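PDB 2NXW: indole-3-pyruvate decarboxylase from Azospirillum brasilense, which catalyses the thiamine diphosphate- and metal-dependent decarboxylation of indole-3-pyruvate to indole-3-acetaldehyde and CO2, a step in auxin biosynthesis. Local coordinates for residues G105-K110 and S176-L181; A209-E214 and H330-I335; R381-R386 and A521-A526; A477-L482 and A490-D495. All coordinates share one frame; numbering follows the deposited sequence.

Overall arrangement
The four contacts show chemistry following position in a three-domain thiamine diphosphate enzyme. Contact 1 lies deepest, its centre about 10 Å from that of the chain, where an arginine from the lead-in to a sheet strand is sandwiched by a tyrosine and a lysine of a helix end. Contact 2, centred about 29 Å from the chain centre, is partly buried and joins a helix to an outermost strand through one tyrosine. Contact 3 is a buried helix pair with a salt bridge on its partly exposed side; contact 4 nests within the loop that contact 3 closes. Contacts 1 and 4 touch the second subunit, but only contact 4 holds cofactor and metal, largely through backbone groups.

Contact 1: G105-K110 and S176-L181; sequences GAYAEK and SRPVYL
Arg-177 lays its side chain across one face of the Tyr-107 ring. Its CD sits 3.8 Å from the ring centroid, close to the normal, and the guanidinium stacks beyond it with planes only 20° apart. Lys-110, its chain bent at chi2 and chi3, passes over the other guanidinium face and brings CD to 3.4 Å from Arg-177 CZ. The sandwiched group is also held in its own plane, where Arg-177 NH1 donates to Tyr-107 O at 2.8 Å. Lys-110 N reaches that same oxygen from the opposite face of its plane. Asp-322 pairs with both cations, and Lys-110 NZ also bonds Gln-175 O. Were Arg-177 a leucine, Tyr-107 O would probably lose one of its donors and Asp-322 a charged partner. Nearby, Pro-178 CG packs 3.6 Å from Ala-106 CB, and Ser-176 OG donates to Lys-110 O. Lys-110 has positive phi as the C-prime residue of the Schellman motif that ends helix 100-108, here joined to the approach to strand 179-184 of the N-terminal parallel sheet.

Contact 2: A209-E214 and H330-I335; sequences AACADE and HTYADI
Tyr-332 leans its ring on Cys-211, joining helix 205-221 to strand 330-333, an outermost strand of the mixed sheet in the central domain. The strand forms a hairpin with strand 324-327, and the helix runs across it with axes 9.7 Å apart at closest approach. The largest bump is the tyrosine ring, which comes from the strand and settles in a shallow hollow of the helix surface formed by Ala-210, Cys-211 and Glu-214, with Ala-207 alongside. Cys-211 CB fills the middle of one ring face, 3.7 Å from the centroid, whereas Ala-210 CB approaches the ring obliquely, 4.1 Å from Tyr-332 CE1. Cys-211 is in turn a smaller bump received by the sheet side. With SG anti to the backbone N (chi1 -179°), the sulfur turns toward Tyr-332 CD2 in an oblique sulfur-aromatic contact, and CB rests against Ile-335 CD1 at 3.7 Å. Val-325 and Leu-340 line the rest of this apolar niche. The outer side is polar: the extended chain of Glu-214 carries its carboxylate to the ring edge, its plane turned 67° from the ring, and Tyr-332 OH donates to Glu-214 OE1 over 2.6 Å, nearly in line with the C-O bond.

Contact 3: R381-R386 and A521-A526; sequences RAVNDR and AALDKA
Two crossing helices, 376-388 and 516-528, meet where Leu-523 presses into the surface made by Ala-382, Val-383 and Arg-386. Leu-523 has CG anti to its backbone N (chi1 -169°), and its CD2 branch does the touching. This methyl lies 3.5 Å from Ala-382 O and 3.8 Å from Ala-382 CB, while Val-383 CG2 stands a little farther off at 4.1 Å. Arg-386 closes the hollow with its aliphatic stem, CD resting 3.8 Å from Leu-523 CD2. The segment axes pass 10.4 Å apart at -50°, an angle consistent with ridges-into-grooves packing, and both helices cover one side of the C-terminal parallel sheet, where Val-383 and Leu-523 share Ile-472 beneath them. On the partly exposed side, a bend at chi3 turns the guanidinium of Arg-386 to Asp-524. NH1 donates in its own plane to Asp-524 OD1 at 2.9 Å, yet it meets that oxygen from above the carboxylate, the two planes being 67° apart. A leucine in place of Arg-386 would probably leave Asp-524 OD1 without its charged mate on the facing helix. Asp-524 OD2 pairs with Lys-520 of its own helix, and a water links Arg-386 NH1 to Asp-524 O.

Contact 4: A477-L482 and A490-D495; sequences ASWEML and AFNDLD. With MG (magnesium ion), chain C; TPP (thiamine diphosphate), chain E.
The diphosphate end of the thiamine diphosphate pocket is built here, just beyond the Asn-475 and Asn-476 that end the family's cofactor-binding motif, where Trp-479 and Ser-478 lie against Asn-492 and Leu-494. Two backbone bonds hold the segments together in a single beta bridge of Ser-478 with Asp-493: Trp-479 N donates to Asn-492 O, and Leu-494 N to Ala-477 O, each at 3.0 Å. The indole of Trp-479 is packed on both faces. Leu-494 CD1 sits over the five-membered ring, 3.9 Å from its centroid, while the cofactor methyl CM4 lies over the opposite face. Asn-492 brings ND2 to the edge of the indole, its amide turned 74° from the ring plane. Leu-482 CD1 touches CM4 as well, at 3.5 Å, and Pro-43 of the second subunit packs on both Trp-479 and Leu-482. Ser-478 O binds the magnesium ion at 2.1 Å, sharing it with two diphosphate oxygens, a water, Asp-449 and Asn-476. Helix 480-485 opens onto the terminal (PB) phosphate: Glu-480 N donates to O1B of the cofactor at 2.9 Å and Met-481 N to O3B at 2.8 Å. Metal and helix N terminus thus probably share the task of offsetting the diphosphate charge, with Leu-494 and Asn-492 bracing the tryptophan beside the thiazolium methyl.

Contact 1: G105-K110 and S176-L181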
loop_
_atom_site.group_PDB
_atom_site.type_symbol
_atom_site.label_atom_id
_atom_site.label_comp_id
_atom_site.label_asym_id
_atom_site.label_seq_id
_atom_site.Cartn_x
_atom_site.Cartn_y
_atom_site.Cartn_z
ATOM N N GLY A 105 2.546 -19.043 9.872
ATOM C CA GLY A 105 1.680 -20.204 9.951
ATOM C C GLY A 105 0.952 -20.274 11.283
ATOM O O GLY A 105 -0.224 -20.621 11.335
ATOM N N ALA A 106 1.664 -19.941 12.358
ATOM C CA ALA A 106 1.074 -19.945 13.699
ATOM C C ALA A 106 -0.005 -18.863 13.763
ATOM O O ALA A 106 -1.085 -19.075 14.327
ATOM C CB ALA A 106 2.149 -19.678 14.738
ATOM N N TYR A 107 0.279 -17.707 13.170
ATOM C CA TYR A 107 -0.706 -16.629 13.152
ATOM C C TYR A 107 -1.952 -17.104 12.391
ATOM O O TYR A 107 -3.081 -16.979 12.865
ATOM C CB TYR A 107 -0.135 -15.384 12.467
ATOM C CG TYR A 107 -1.047 -14.174 12.525
ATOM C CD1 TYR A 107 -0.760 -13.104 13.374
ATOM C CD2 TYR A 107 -2.195 -14.104 11.744
ATOM C CE1 TYR A 107 -1.603 -11.990 13.435
ATOM C CE2 TYR A 107 -3.045 -12.994 11.801
ATOM C CZ TYR A 107 -2.739 -11.946 12.646
ATOM O OH TYR A 107 -3.579 -10.842 12.697
ATOM N N ALA A 108 -1.728 -17.691 11.217
ATOM C CA ALA A 108 -2.815 -18.164 10.388
ATOM C C ALA A 108 -3.714 -19.181 11.082
ATOM O O ALA A 108 -4.920 -19.223 10.827
ATOM C CB ALA A 108 -2.246 -18.774 9.100
ATOM N N GLU A 109 -3.130 -20.007 11.948
ATOM C CA GLU A 109 -3.906 -21.039 12.616
ATOM C C GLU A 109 -4.156 -20.796 14.100
ATOM O O GLU A 109 -4.400 -21.727 14.870
ATOM C CB GLU A 109 -3.276 -22.413 12.324
ATOM C CG GLU A 109 -3.317 -22.662 10.795
ATOM C CD GLU A 109 -2.760 -23.989 10.317
ATOM O OE1 GLU A 109 -1.958 -24.619 11.029
ATOM O OE2 GLU A 109 -3.122 -24.392 9.185
ATOM N N LYS A 110 -4.104 -19.520 14.469
ATOM C CA LYS A 110 -4.412 -19.087 15.835
ATOM C C LYS A 110 -3.642 -19.802 16.944
ATOM O O LYS A 110 -4.234 -20.282 17.909
ATOM C CB LYS A 110 -5.926 -19.234 16.066
ATOM C CG LYS A 110 -6.788 -18.280 15.215
ATOM C CD LYS A 110 -7.006 -16.925 15.879
ATOM C CE LYS A 110 -8.067 -17.022 16.958
ATOM N NZ LYS A 110 -8.437 -15.681 17.534
ATOM N N SER A 176 -5.058 -15.366 20.869
ATOM C CA SER A 176 -4.472 -16.640 20.444
ATOM C C SER A 176 -3.686 -16.506 19.136
ATOM O O SER A 176 -3.934 -17.229 18.169
ATOM C CB SER A 176 -5.573 -17.700 20.301
ATOM O OG SER A 176 -5.023 -19.009 20.244
ATOM N N ARG A 177 -2.746 -15.566 19.115
ATOM C CA ARG A 177 -1.897 -15.326 17.947
ATOM C C ARG A 177 -0.484 -15.068 18.452
ATOM O O ARG A 177 -0.279 -14.704 19.606
ATOM C CB ARG A 177 -2.338 -14.082 17.192
ATOM C CG ARG A 177 -3.800 -14.001 16.823
ATOM C CD ARG A 177 -4.017 -14.377 15.381
ATOM N NE ARG A 177 -5.329 -13.948 14.907
ATOM C CZ ARG A 177 -5.912 -14.426 13.815
ATOM N NH1 ARG A 177 -5.294 -15.349 13.090
ATOM N NH2 ARG A 177 -7.113 -13.998 13.450
ATOM N N PRO A 178 0.515 -15.230 17.586
ATOM C CA PRO A 178 1.911 -15.007 17.970
ATOM C C PRO A 178 2.191 -13.553 18.328
ATOM O O PRO A 178 1.493 -12.645 17.864
ATOM C CB PRO A 178 2.695 -15.407 16.717
ATOM C CG PRO A 178 1.797 -16.324 16.005
ATOM C CD PRO A 178 0.422 -15.760 16.216
ATOM N N VAL A 179 3.226 -13.355 19.139
ATOM C CA VAL A 179 3.668 -12.023 19.540
ATOM C C VAL A 179 5.187 -11.978 19.408
ATOM O O VAL A 179 5.854 -13.023 19.322
ATOM C CB VAL A 179 3.246 -11.675 20.985
ATOM C CG1 VAL A 179 1.738 -11.504 21.051
ATOM C CG2 VAL A 179 3.719 -12.761 21.958
ATOM N N TYR A 180 5.735 -10.765 19.408
ATOM C CA TYR A 180 7.159 -10.551 19.220
ATOM C C TYR A 180 7.821 -9.719 20.320
ATOM O O TYR A 180 7.359 -8.625 20.639
ATOM C CB TYR A 180 7.355 -9.850 17.867
ATOM C CG TYR A 180 8.786 -9.512 17.522
ATOM C CD1 TYR A 180 9.703 -10.513 17.235
ATOM C CD2 TYR A 180 9.219 -8.178 17.464
ATOM C CE1 TYR A 180 11.012 -10.214 16.898
ATOM C CE2 TYR A 180 10.529 -7.867 17.128
ATOM C CZ TYR A 180 11.423 -8.887 16.848
ATOM O OH TYR A 180 12.729 -8.579 16.541
ATOM N N LEU A 181 8.901 -10.248 20.891
ATOM C CA LEU A 181 9.652 -9.547 21.927
ATOM C C LEU A 181 11.099 -9.472 21.472
ATOM O O LEU A 181 11.713 -10.492 21.167
ATOM C CB LEU A 181 9.573 -10.289 23.268
ATOM C CG LEU A 181 8.190 -10.297 23.924
ATOM C CD1 LEU A 181 8.200 -11.192 25.167
ATOM C CD2 LEU A 181 7.797 -8.861 24.302
HETATM O O HOH W 1 -6.089 -16.678 10.621
#

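Contact 2: A209-E214 and H330-I335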
loop_
_atom_site.group_PDB
_atom_site.type_symbol
_atom_site.label_atom_id
_atom_site.label_comp_id
_atom_site.label_asym_id
_atom_site.label_seq_id
_atom_site.Cartn_x
_atom_site.Cartn_y
_atom_site.Cartn_z
ATOM N N ALA A 209 -25.179 -9.091 26.016
ATOM C CA ALA A 209 -26.566 -9.470 26.266
ATOM C C ALA A 209 -27.421 -9.385 25.003
ATOM O O ALA A 209 -28.179 -10.307 24.689
ATOM C CB ALA A 209 -27.154 -8.577 27.360
ATOM N N ALA A 210 -27.298 -8.276 24.280
ATOM C CA ALA A 210 -28.052 -8.074 23.055
ATOM C C ALA A 210 -27.670 -9.129 22.021
ATOM O O ALA A 210 -28.531 -9.703 21.355
ATOM C CB ALA A 210 -27.786 -6.679 22.502
ATOM N N CYS A 211 -26.371 -9.384 21.901
ATOM C CA CYS A 211 -25.872 -10.370 20.953
ATOM C C CYS A 211 -26.426 -11.762 21.264
ATOM O O CYS A 211 -26.927 -12.452 20.378
ATOM C CB CYS A 211 -24.344 -10.389 21.000
ATOM S SG CYS A 211 -23.588 -11.558 19.860
ATOM N N ALA A 212 -26.327 -12.174 22.521
ATOM C CA ALA A 212 -26.835 -13.481 22.920
ATOM C C ALA A 212 -28.312 -13.640 22.555
ATOM O O ALA A 212 -28.728 -14.685 22.052
ATOM C CB ALA A 212 -26.639 -13.687 24.424
ATOM N N ASP A 213 -29.115 -12.607 22.815
ATOM C CA ASP A 213 -30.534 -12.681 22.489
ATOM C C ASP A 213 -30.743 -12.824 20.989
ATOM O O ASP A 213 -31.562 -13.630 20.546
ATOM C CB ASP A 213 -31.283 -11.430 22.966
ATOM C CG ASP A 213 -31.446 -11.375 24.473
ATOM O OD1 ASP A 213 -31.311 -12.420 25.146
ATOM O OD2 ASP A 213 -31.736 -10.271 24.988
ATOM N N GLU A 214 -29.996 -12.046 20.208
ATOM C CA GLU A 214 -30.138 -12.089 18.759
ATOM C C GLU A 214 -29.709 -13.430 18.180
ATOM O O GLU A 214 -30.347 -13.956 17.272
ATOM C CB GLU A 214 -29.332 -10.972 18.098
ATOM C CG GLU A 214 -29.761 -10.723 16.665
ATOM C CD GLU A 214 -28.904 -9.695 15.954
ATOM O OE1 GLU A 214 -28.290 -8.842 16.635
ATOM O OE2 GLU A 214 -28.861 -9.737 14.706
ATOM N N HIS A 330 -24.425 -6.768 10.905
ATOM C CA HIS A 330 -23.846 -5.897 11.924
ATOM C C HIS A 330 -22.850 -6.682 12.773
ATOM O O HIS A 330 -22.924 -7.908 12.862
ATOM C CB HIS A 330 -24.962 -5.348 12.821
ATOM C CG HIS A 330 -24.502 -4.323 13.812
ATOM N ND1 HIS A 330 -25.260 -3.955 14.902
ATOM C CD2 HIS A 330 -23.374 -3.577 13.869
ATOM C CE1 HIS A 330 -24.617 -3.028 15.590
ATOM N NE2 HIS A 330 -23.470 -2.781 14.985
ATOM N N THR A 331 -21.914 -5.970 13.389
ATOM C CA THR A 331 -20.894 -6.600 14.217
ATOM C C THR A 331 -20.845 -6.061 15.642
ATOM O O THR A 331 -20.810 -4.846 15.868
ATOM C CB THR A 331 -19.491 -6.426 13.596
ATOM O OG1 THR A 331 -19.457 -7.047 12.306
ATOM C CG2 THR A 331 -18.427 -7.057 14.487
ATOM N N TYR A 332 -20.848 -6.982 16.598
ATOM C CA TYR A 332 -20.759 -6.651 18.011
ATOM C C TYR A 332 -19.282 -6.759 18.376
ATOM O O TYR A 332 -18.662 -7.802 18.166
ATOM C CB TYR A 332 -21.546 -7.660 18.846
ATOM C CG TYR A 332 -23.046 -7.565 18.726
ATOM C CD1 TYR A 332 -23.769 -6.643 19.480
ATOM C CD2 TYR A 332 -23.751 -8.427 17.889
ATOM C CE1 TYR A 332 -25.161 -6.590 19.408
ATOM C CE2 TYR A 332 -25.139 -8.381 17.807
ATOM C CZ TYR A 332 -25.835 -7.462 18.571
ATOM O OH TYR A 332 -27.208 -7.427 18.502
ATOM N N ALA A 333 -18.718 -5.686 18.916
ATOM C CA ALA A 333 -17.316 -5.682 19.299
ATOM C C ALA A 333 -17.153 -5.958 20.789
ATOM O O ALA A 333 -18.104 -5.847 21.560
ATOM C CB ALA A 333 -16.681 -4.334 18.935
ATOM N N ASP A 334 -15.939 -6.324 21.184
ATOM C CA ASP A 334 -15.614 -6.614 22.572
ATOM C C ASP A 334 -16.467 -7.715 23.191
ATOM O O ASP A 334 -17.038 -7.557 24.270
ATOM C CB ASP A 334 -15.711 -5.334 23.411
ATOM C CG ASP A 334 -14.873 -4.208 22.842
ATOM O OD1 ASP A 334 -13.806 -4.500 22.265
ATOM O OD2 ASP A 334 -15.276 -3.032 22.975
ATOM N N ILE A 335 -16.540 -8.842 22.493
ATOM C CA ILE A 335 -17.294 -9.988 22.969
ATOM C C ILE A 335 -16.393 -11.213 22.992
ATOM O O ILE A 335 -16.155 -11.834 21.955
ATOM C CB ILE A 335 -18.507 -10.284 22.064
ATOM C CG1 ILE A 335 -19.492 -9.112 22.133
ATOM C CG2 ILE A 335 -19.166 -11.601 22.483
ATOM C CD1 ILE A 335 -20.821 -9.369 21.469
#

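Contact 3: R381-R386 and A521-A526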
loop_
_atom_site.group_PDB
_atom_site.type_symbol
_atom_site.label_atom_id
_atom_site.label_comp_id
_atom_site.label_asym_id
_atom_site.label_seq_id
_atom_site.Cartn_x
_atom_site.Cartn_y
_atom_site.Cartn_z
ATOM N N ARG A 381 -5.090 -48.047 6.955
ATOM C CA ARG A 381 -5.584 -49.316 7.484
ATOM C C ARG A 381 -4.592 -49.932 8.462
ATOM O O ARG A 381 -5.003 -50.509 9.470
ATOM C CB ARG A 381 -5.870 -50.321 6.359
ATOM C CG ARG A 381 -7.093 -49.987 5.519
ATOM C CD ARG A 381 -7.255 -50.986 4.367
ATOM N NE ARG A 381 -7.896 -50.369 3.207
ATOM C CZ ARG A 381 -9.181 -50.035 3.143
ATOM N NH1 ARG A 381 -9.988 -50.266 4.170
ATOM N NH2 ARG A 381 -9.655 -49.444 2.056
ATOM N N ALA A 382 -3.296 -49.806 8.182
ATOM C CA ALA A 382 -2.293 -50.397 9.074
ATOM C C ALA A 382 -2.365 -49.765 10.455
ATOM O O ALA A 382 -2.354 -50.456 11.477
ATOM C CB ALA A 382 -0.898 -50.229 8.491
ATOM N N VAL A 383 -2.442 -48.442 10.477
ATOM C CA VAL A 383 -2.515 -47.693 11.722
ATOM C C VAL A 383 -3.803 -48.022 12.459
ATOM O O VAL A 383 -3.784 -48.315 13.654
ATOM C CB VAL A 383 -2.427 -46.162 11.430
ATOM C CG1 VAL A 383 -2.919 -45.332 12.628
ATOM C CG2 VAL A 383 -0.988 -45.792 11.066
ATOM N N ASN A 384 -4.921 -48.010 11.741
ATOM C CA ASN A 384 -6.213 -48.275 12.364
ATOM C C ASN A 384 -6.345 -49.696 12.887
ATOM O O ASN A 384 -6.960 -49.904 13.929
ATOM C CB ASN A 384 -7.351 -47.954 11.391
ATOM C CG ASN A 384 -7.418 -46.474 11.045
ATOM O OD1 ASN A 384 -6.870 -45.632 11.758
ATOM N ND2 ASN A 384 -8.110 -46.147 9.950
ATOM N N ASP A 385 -5.787 -50.671 12.171
ATOM C CA ASP A 385 -5.864 -52.056 12.629
ATOM C C ASP A 385 -5.161 -52.189 13.979
ATOM O O ASP A 385 -5.641 -52.899 14.870
ATOM C CB ASP A 385 -5.223 -53.023 11.623
ATOM C CG ASP A 385 -6.105 -53.294 10.415
ATOM O OD1 ASP A 385 -7.316 -52.984 10.472
ATOM O OD2 ASP A 385 -5.572 -53.831 9.416
ATOM N N ARG A 386 -4.030 -51.511 14.149
ATOM C CA ARG A 386 -3.331 -51.612 15.427
ATOM C C ARG A 386 -4.193 -51.071 16.552
ATOM O O ARG A 386 -4.267 -51.663 17.630
ATOM C CB ARG A 386 -2.005 -50.851 15.387
ATOM C CG ARG A 386 -0.860 -51.637 14.782
ATOM C CD ARG A 386 0.483 -50.972 15.101
ATOM N NE ARG A 386 0.686 -50.817 16.545
ATOM C CZ ARG A 386 1.233 -51.737 17.338
ATOM N NH1 ARG A 386 1.647 -52.892 16.841
ATOM N NH2 ARG A 386 1.359 -51.497 18.641
ATOM N N ALA A 521 4.574 -55.301 9.028
ATOM C CA ALA A 521 5.669 -55.721 9.905
ATOM C C ALA A 521 6.455 -54.534 10.447
ATOM O O ALA A 521 6.781 -54.483 11.637
ATOM C CB ALA A 521 6.612 -56.671 9.158
ATOM N N ALA A 522 6.756 -53.570 9.585
ATOM C CA ALA A 522 7.517 -52.406 10.014
ATOM C C ALA A 522 6.771 -51.556 11.030
ATOM O O ALA A 522 7.391 -51.017 11.949
ATOM C CB ALA A 522 7.896 -51.555 8.801
ATOM N N LEU A 523 5.456 -51.416 10.871
ATOM C CA LEU A 523 4.692 -50.613 11.818
ATOM C C LEU A 523 4.718 -51.290 13.185
ATOM O O LEU A 523 4.900 -50.621 14.199
ATOM C CB LEU A 523 3.236 -50.403 11.347
ATOM C CG LEU A 523 2.451 -49.360 12.158
ATOM C CD1 LEU A 523 3.092 -47.991 11.959
ATOM C CD2 LEU A 523 0.969 -49.313 11.717
ATOM N N ASP A 524 4.548 -52.609 13.212
ATOM C CA ASP A 524 4.584 -53.322 14.488
ATOM C C ASP A 524 5.960 -53.152 15.136
ATOM O O ASP A 524 6.055 -52.891 16.338
ATOM C CB ASP A 524 4.302 -54.815 14.296
ATOM C CG ASP A 524 2.840 -55.114 13.992
ATOM O OD1 ASP A 524 1.958 -54.286 14.313
ATOM O OD2 ASP A 524 2.569 -56.209 13.450
ATOM N N LYS A 525 7.022 -53.282 14.351
ATOM C CA LYS A 525 8.377 -53.150 14.887
ATOM C C LYS A 525 8.610 -51.744 15.437
ATOM O O LYS A 525 9.212 -51.564 16.503
ATOM C CB LYS A 525 9.416 -53.472 13.810
ATOM C CG LYS A 525 10.846 -53.492 14.325
ATOM N N ALA A 526 8.121 -50.739 14.719
ATOM C CA ALA A 526 8.301 -49.366 15.164
ATOM C C ALA A 526 7.644 -49.149 16.520
ATOM O O ALA A 526 8.253 -48.565 17.424
ATOM C CB ALA A 526 7.709 -48.391 14.128
HETATM O O HOH W 2 4.142 -53.777 18.200
#

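Contact 4: A477-L482 and A490-D495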
loop_
_atom_site.group_PDB
_atom_site.type_symbol
_atom_site.label_atom_id
_atom_site.label_comp_id
_atom_site.label_asym_id
_atom_site.label_seq_id
_atom_site.Cartn_x
_atom_site.Cartn_y
_atom_site.Cartn_z
ATOM N N ALA A 477 8.345 -40.190 -4.607
ATOM C CA ALA A 477 9.318 -39.512 -5.483
ATOM C C ALA A 477 8.553 -38.499 -6.316
ATOM O O ALA A 477 8.664 -38.449 -7.551
ATOM C CB ALA A 477 10.008 -40.533 -6.393
ATOM N N SER A 478 7.797 -37.662 -5.619
ATOM C CA SER A 478 6.935 -36.718 -6.302
ATOM C C SER A 478 6.340 -35.663 -5.395
ATOM O O SER A 478 6.144 -35.889 -4.196
ATOM C CB SER A 478 5.765 -37.517 -6.902
ATOM O OG SER A 478 4.806 -36.705 -7.555
ATOM N N TRP A 479 6.060 -34.502 -5.981
ATOM C CA TRP A 479 5.311 -33.457 -5.286
ATOM C C TRP A 479 3.932 -33.828 -5.846
ATOM O O TRP A 479 3.401 -33.176 -6.762
ATOM C CB TRP A 479 5.731 -32.071 -5.775
ATOM C CG TRP A 479 6.972 -31.523 -5.134
ATOM C CD1 TRP A 479 7.398 -31.702 -3.832
ATOM C CD2 TRP A 479 7.921 -30.646 -5.744
ATOM N NE1 TRP A 479 8.552 -30.986 -3.613
ATOM C CE2 TRP A 479 8.894 -30.330 -4.768
ATOM C CE3 TRP A 479 8.044 -30.094 -7.027
ATOM C CZ2 TRP A 479 9.974 -29.489 -5.031
ATOM C CZ3 TRP A 479 9.109 -29.263 -7.291
ATOM C CH2 TRP A 479 10.067 -28.964 -6.300
ATOM N N GLU A 480 3.356 -34.897 -5.308
ATOM C CA GLU A 480 2.120 -35.441 -5.844
ATOM C C GLU A 480 0.890 -34.558 -5.805
ATOM O O GLU A 480 0.080 -34.594 -6.729
ATOM C CB GLU A 480 1.830 -36.805 -5.206
ATOM C CG GLU A 480 0.816 -37.688 -5.973
ATOM C CD GLU A 480 1.287 -38.153 -7.356
ATOM O OE1 GLU A 480 2.497 -38.085 -7.674
ATOM O OE2 GLU A 480 0.412 -38.610 -8.130
ATOM N N MET A 481 0.715 -33.769 -4.757
ATOM C CA MET A 481 -0.444 -32.893 -4.741
ATOM C C MET A 481 -0.402 -31.942 -5.930
ATOM O O MET A 481 -1.447 -31.596 -6.492
ATOM C CB MET A 481 -0.495 -32.085 -3.446
ATOM C CG MET A 481 -1.074 -32.858 -2.295
ATOM S SD MET A 481 -1.600 -31.784 -0.955
ATOM C CE MET A 481 -3.067 -31.028 -1.694
ATOM N N LEU A 482 0.795 -31.521 -6.322
ATOM C CA LEU A 482 0.912 -30.615 -7.463
ATOM C C LEU A 482 0.665 -31.375 -8.767
ATOM O O LEU A 482 0.109 -30.819 -9.718
ATOM C CB LEU A 482 2.282 -29.939 -7.468
ATOM C CG LEU A 482 2.608 -29.152 -6.194
ATOM C CD1 LEU A 482 3.902 -28.386 -6.424
ATOM C CD2 LEU A 482 1.481 -28.189 -5.855
ATOM N N ALA A 490 6.627 -31.837 -15.852
ATOM C CA ALA A 490 7.692 -32.766 -15.513
ATOM C C ALA A 490 8.376 -32.450 -14.192
ATOM O O ALA A 490 8.912 -33.356 -13.542
ATOM C CB ALA A 490 8.732 -32.794 -16.633
ATOM N N PHE A 491 8.344 -31.182 -13.779
ATOM C CA PHE A 491 9.045 -30.781 -12.560
ATOM C C PHE A 491 8.530 -31.364 -11.244
ATOM O O PHE A 491 9.212 -31.263 -10.218
ATOM C CB PHE A 491 9.145 -29.237 -12.483
ATOM C CG PHE A 491 7.820 -28.527 -12.524
ATOM C CD1 PHE A 491 6.930 -28.593 -11.444
ATOM C CD2 PHE A 491 7.452 -27.784 -13.647
ATOM C CE1 PHE A 491 5.704 -27.937 -11.488
ATOM C CE2 PHE A 491 6.230 -27.130 -13.693
ATOM C CZ PHE A 491 5.353 -27.197 -12.621
ATOM N N ASN A 492 7.356 -31.989 -11.263
ATOM C CA ASN A 492 6.819 -32.588 -10.044
ATOM C C ASN A 492 7.418 -33.966 -9.794
ATOM O O ASN A 492 7.180 -34.577 -8.748
ATOM C CB ASN A 492 5.293 -32.668 -10.106
ATOM C CG ASN A 492 4.641 -31.304 -10.047
ATOM O OD1 ASN A 492 3.642 -31.048 -10.729
ATOM N ND2 ASN A 492 5.193 -30.422 -9.222
ATOM N N ASP A 493 8.183 -34.462 -10.764
ATOM C CA ASP A 493 8.862 -35.749 -10.612
ATOM C C ASP A 493 10.116 -35.511 -9.784
ATOM O O ASP A 493 10.990 -34.742 -10.189
ATOM C CB ASP A 493 9.320 -36.306 -11.967
ATOM C CG ASP A 493 8.181 -36.747 -12.847
ATOM O OD1 ASP A 493 7.060 -36.974 -12.349
ATOM O OD2 ASP A 493 8.430 -36.900 -14.064
ATOM N N LEU A 494 10.225 -36.177 -8.638
ATOM C CA LEU A 494 11.404 -36.018 -7.804
ATOM C C LEU A 494 12.285 -37.245 -7.962
ATOM O O LEU A 494 11.866 -38.263 -8.524
ATOM C CB LEU A 494 11.017 -35.811 -6.333
ATOM C CG LEU A 494 10.119 -34.588 -6.069
ATOM C CD1 LEU A 494 9.783 -34.484 -4.585
ATOM C CD2 LEU A 494 10.816 -33.307 -6.540
ATOM N N ASP A 495 13.508 -37.135 -7.465
ATOM C CA ASP A 495 14.483 -38.213 -7.559
ATOM C C ASP A 495 14.264 -39.197 -6.417
ATOM O O ASP A 495 13.419 -38.986 -5.541
ATOM C CB ASP A 495 15.890 -37.616 -7.463
ATOM C CG ASP A 495 16.919 -38.390 -8.247
ATOM O OD1 ASP A 495 16.684 -39.576 -8.557
ATOM O OD2 ASP A 495 17.984 -37.801 -8.537
HETATM MG MG MG C . 5.562 -36.908 -2.430
HETATM N "N1'" TPP E . 6.491 -24.672 -0.326
HETATM C "C2'" TPP E . 6.001 -24.650 0.924
HETATM C CM2 TPP E . 6.891 -24.187 2.067
HETATM N "N3'" TPP E . 4.742 -25.020 1.173
HETATM C "C4'" TPP E . 3.901 -25.438 0.184
HETATM N "N4'" TPP E . 2.608 -25.738 0.488
HETATM C "C5'" TPP E . 4.396 -25.540 -1.156
HETATM C "C6'" TPP E . 5.722 -25.115 -1.378
HETATM C "C7'" TPP E . 3.535 -26.047 -2.335
HETATM N N3 TPP E . 3.151 -27.529 -2.237
HETATM C C2 TPP E . 1.932 -27.840 -1.787
HETATM S S1 TPP E . 1.877 -29.591 -1.868
HETATM C C5 TPP E . 3.492 -29.838 -2.524
HETATM C C4 TPP E . 3.989 -28.544 -2.651
HETATM C CM4 TPP E . 5.413 -28.285 -3.214
HETATM C C6 TPP E . 4.097 -31.149 -2.834
HETATM C C7 TPP E . 4.331 -31.929 -1.527
HETATM O O7 TPP E . 5.100 -33.044 -1.901
HETATM P PA TPP E . 5.176 -34.136 -0.757
HETATM O O1A TPP E . 5.715 -33.591 0.562
HETATM O O2A TPP E . 6.092 -35.217 -1.327
HETATM O O3A TPP E . 3.751 -34.787 -0.466
HETATM P PB TPP E . 2.801 -35.349 -1.699
HETATM O O1B TPP E . 3.647 -36.148 -2.692
HETATM O O2B TPP E . 1.743 -36.229 -0.974
HETATM O O3B TPP E . 2.089 -34.192 -2.385
HETATM O O HOH W 3 4.729 -37.970 -0.782
#